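Local coordinates for protein fuculose-1-phosphate aldolase (Thermus thermophilus, PDB 2FLF) that belongs to the class II aldolase and adducin family and has an alpha/beta fold built round a central mixed sheet, at residues 35-40 with 55-60. Sequence-based numbering, arbitrary orientation.
Sequences GGFLIT and LEVPLE
Phe37 and Val57 are antiparallel partners joined by two backbone hydrogen bonds, Phe37 N to Val57 O (2.7 Å) and Val57 N to Phe37 O (2.9 Å). Their side chains lie side by side on one face of the sheet. With chi1 at 55°, Phe37 has CG between its own N and carbonyl carbon, which brings the ring back over its partner: Val57 CB sits 3.6 Å from the ring centroid, a CH-pi contact. The branching of valine at CB suits a strand and offers carbon to a flat aromatic face. Ile39 CG2 meets the ring at its edge and packs 3.7 Å from Val57 CG2, while two further backbone bonds pair Ile39 with Leu55. Next to Phe37, Gly36, which has no side chain, lets the two backbones come close, its CA 3.9 Å from Pro58 CA.

On the opposite face the two strands touch more loosely: Leu38 CD1 meets the aliphatic CG of Glu56 at 3.6 Å, with Leu55 O a little farther off. Glu56 is exposed to solvent, while Leu38 is buried. Helix 71-80 covers Phe37 and Ile39, whereas Leu38 packs against helix 2-18; strand 37-40 lies between strand 28-32 and strand 54-57, the latter at the sheet's edge within this chain.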
ATOM      1  N   GLY B  35       8.028  -8.533 -38.200  1.00 41.29           N
ATOM      2  CA  GLY B  35       7.867  -7.220 -38.799  1.00 47.35           C
ATOM      3  C   GLY B  35       8.800  -6.268 -38.075  1.00 59.97           C
ATOM      4  O   GLY B  35       9.973  -6.127 -38.430  1.00 69.03           O
ATOM      5  N   GLY B  36       8.287  -5.611 -37.048  1.00 59.79           N
ATOM      6  CA  GLY B  36       9.120  -4.709 -36.283  1.00 55.06           C
ATOM      7  C   GLY B  36       8.868  -5.079 -34.848  1.00 53.69           C
ATOM      8  O   GLY B  36       9.430  -6.036 -34.333  1.00 54.92           O
ATOM      9  N   PHE B  37       7.994  -4.320 -34.207  1.00 46.55           N
ATOM     10  CA  PHE B  37       7.637  -4.592 -32.841  1.00 43.98           C
ATOM     11  C   PHE B  37       6.116  -4.491 -32.631  1.00 41.08           C
ATOM     12  O   PHE B  37       5.390  -4.030 -33.507  1.00 36.48           O
ATOM     13  CB  PHE B  37       8.415  -3.654 -31.907  1.00 46.01           C
ATOM     14  CG  PHE B  37       8.246  -2.178 -32.207  1.00 51.31           C
ATOM     15  CD1 PHE B  37       7.131  -1.475 -31.759  1.00 51.38           C
ATOM     16  CD2 PHE B  37       9.241  -1.476 -32.879  1.00 50.11           C
ATOM     17  CE1 PHE B  37       7.012  -0.092 -31.973  1.00 49.11           C
ATOM     18  CE2 PHE B  37       9.128  -0.099 -33.096  1.00 51.27           C
ATOM     19  CZ  PHE B  37       8.010   0.596 -32.640  1.00 40.28           C
ATOM     20  N   LEU B  38       5.638  -4.965 -31.487  1.00 36.04           N
ATOM     21  CA  LEU B  38       4.221  -4.907 -31.155  1.00 31.11           C
ATOM     22  C   LEU B  38       4.148  -4.085 -29.872  1.00 35.30           C
ATOM     23  O   LEU B  38       4.520  -4.574 -28.799  1.00 31.97           O
ATOM     24  CB  LEU B  38       3.688  -6.311 -30.922  1.00 37.78           C
ATOM     25  CG  LEU B  38       2.186  -6.504 -30.728  1.00 40.36           C
ATOM     26  CD1 LEU B  38       1.416  -6.077 -31.971  1.00 42.47           C
ATOM     27  CD2 LEU B  38       1.934  -7.966 -30.405  1.00 35.86           C
ATOM     28  N   ILE B  39       3.662  -2.847 -29.997  1.00 27.10           N
ATOM     29  CA  ILE B  39       3.581  -1.892 -28.898  1.00 26.52           C
ATOM     30  C   ILE B  39       2.157  -1.499 -28.534  1.00 31.10           C
ATOM     31  O   ILE B  39       1.275  -1.543 -29.387  1.00 35.77           O
ATOM     32  CB  ILE B  39       4.389  -0.616 -29.270  1.00 27.03           C
ATOM     33  CG1 ILE B  39       4.542   0.301 -28.066  1.00 13.97           C
ATOM     34  CG2 ILE B  39       3.690   0.150 -30.403  1.00 15.60           C
ATOM     35  CD1 ILE B  39       5.664   1.290 -28.252  1.00 23.29           C
ATOM     36  N   THR B  40       1.920  -1.109 -27.281  1.00 32.13           N
ATOM     37  CA  THR B  40       0.554  -0.724 -26.888  1.00 35.55           C
ATOM     38  C   THR B  40       0.156   0.561 -27.604  1.00 28.81           C
ATOM     39  O   THR B  40       1.012   1.320 -28.041  1.00 32.95           O
ATOM     40  CB  THR B  40       0.395  -0.471 -25.351  1.00 22.88           C
ATOM     41  OG1 THR B  40       1.231   0.619 -24.956  1.00 34.92           O
ATOM     42  CG2 THR B  40       0.729  -1.705 -24.545  1.00 14.16           C
ATOM     43  N   LEU B  55      -0.730  -2.497 -31.524  1.00 50.29           N
ATOM     44  CA  LEU B  55      -0.470  -2.205 -32.929  1.00 41.62           C
ATOM     45  C   LEU B  55       0.937  -2.583 -33.341  1.00 46.41           C
ATOM     46  O   LEU B  55       1.883  -2.378 -32.589  1.00 62.17           O
ATOM     47  CB  LEU B  55      -0.682  -0.711 -33.153  1.00 44.41           C
ATOM     48  CG  LEU B  55       0.152   0.040 -34.191  1.00 60.35           C
ATOM     49  CD1 LEU B  55      -0.575   0.092 -35.528  1.00 58.61           C
ATOM     50  CD2 LEU B  55       0.383   1.453 -33.695  1.00 54.70           C
ATOM     51  N   GLU B  56       1.075  -3.119 -34.546  1.00 43.11           N
ATOM     52  CA  GLU B  56       2.384  -3.512 -35.063  1.00 41.75           C
ATOM     53  C   GLU B  56       3.075  -2.342 -35.750  1.00 36.05           C
ATOM     54  O   GLU B  56       2.464  -1.642 -36.549  1.00 36.87           O
ATOM     55  CB  GLU B  56       2.243  -4.669 -36.054  1.00 47.24           C
ATOM     56  CG  GLU B  56       2.366  -6.060 -35.446  1.00 52.49           C
ATOM     57  CD  GLU B  56       3.625  -6.789 -35.895  1.00 59.13           C
ATOM     58  OE1 GLU B  56       3.753  -7.990 -35.577  1.00 62.27           O
ATOM     59  OE2 GLU B  56       4.484  -6.166 -36.558  1.00 59.33           O
ATOM     60  N   VAL B  57       4.352  -2.147 -35.435  1.00 31.20           N
ATOM     61  CA  VAL B  57       5.140  -1.054 -35.998  1.00 27.83           C
ATOM     62  C   VAL B  57       6.376  -1.663 -36.623  1.00 26.51           C
ATOM     63  O   VAL B  57       7.040  -2.483 -36.009  1.00 41.73           O
ATOM     64  CB  VAL B  57       5.574  -0.028 -34.893  1.00 20.57           C
ATOM     65  CG1 VAL B  57       6.125   1.225 -35.510  1.00 27.88           C
ATOM     66  CG2 VAL B  57       4.406   0.345 -34.041  1.00 15.76           C
ATOM     67  N   PRO B  58       6.683  -1.295 -37.872  1.00 37.54           N
ATOM     68  CA  PRO B  58       7.864  -1.827 -38.572  1.00 40.74           C
ATOM     69  C   PRO B  58       9.109  -1.058 -38.161  1.00 44.90           C
ATOM     70  O   PRO B  58       8.996   0.052 -37.635  1.00 42.59           O
ATOM     71  CB  PRO B  58       7.510  -1.605 -40.036  1.00 48.47           C
ATOM     72  CG  PRO B  58       6.725  -0.312 -39.985  1.00 36.02           C
ATOM     73  CD  PRO B  58       5.816  -0.540 -38.797  1.00 35.95           C
ATOM     74  N   LEU B  59      10.293  -1.623 -38.391  1.00 51.40           N
ATOM     75  CA  LEU B  59      11.524  -0.907 -38.010  1.00 56.66           C
ATOM     76  C   LEU B  59      11.827   0.141 -39.063  1.00 57.38           C
ATOM     77  O   LEU B  59      12.754   0.936 -38.920  1.00 50.18           O
ATOM     78  CB  LEU B  59      12.750  -1.827 -37.951  1.00 44.76           C
ATOM     79  CG  LEU B  59      12.875  -3.135 -37.178  1.00 49.89           C
ATOM     80  CD1 LEU B  59      11.982  -4.204 -37.771  1.00 44.74           C
ATOM     81  CD2 LEU B  59      14.328  -3.587 -37.258  1.00 45.44           C
ATOM     82  N   GLU B  60      11.019   0.144 -40.113  1.00 68.77           N
ATOM     83  CA  GLU B  60      11.245   1.030 -41.236  1.00 75.83           C
ATOM     84  C   GLU B  60      10.201   2.069 -41.651  1.00 77.02           C
ATOM     85  O   GLU B  60       9.059   1.743 -41.977  1.00 83.22           O
ATOM     86  CB  GLU B  60      11.571   0.150 -42.427  1.00 87.21           C
ATOM     87  CG  GLU B  60      10.803  -1.159 -42.362  1.00101.85           C
ATOM     88  CD  GLU B  60      11.065  -2.051 -43.550  1.00115.30           C
ATOM     89  OE1 GLU B  60      10.634  -1.689 -44.670  1.00118.76           O
ATOM     90  OE2 GLU B  60      11.706  -3.110 -43.361  1.00120.09           O
TER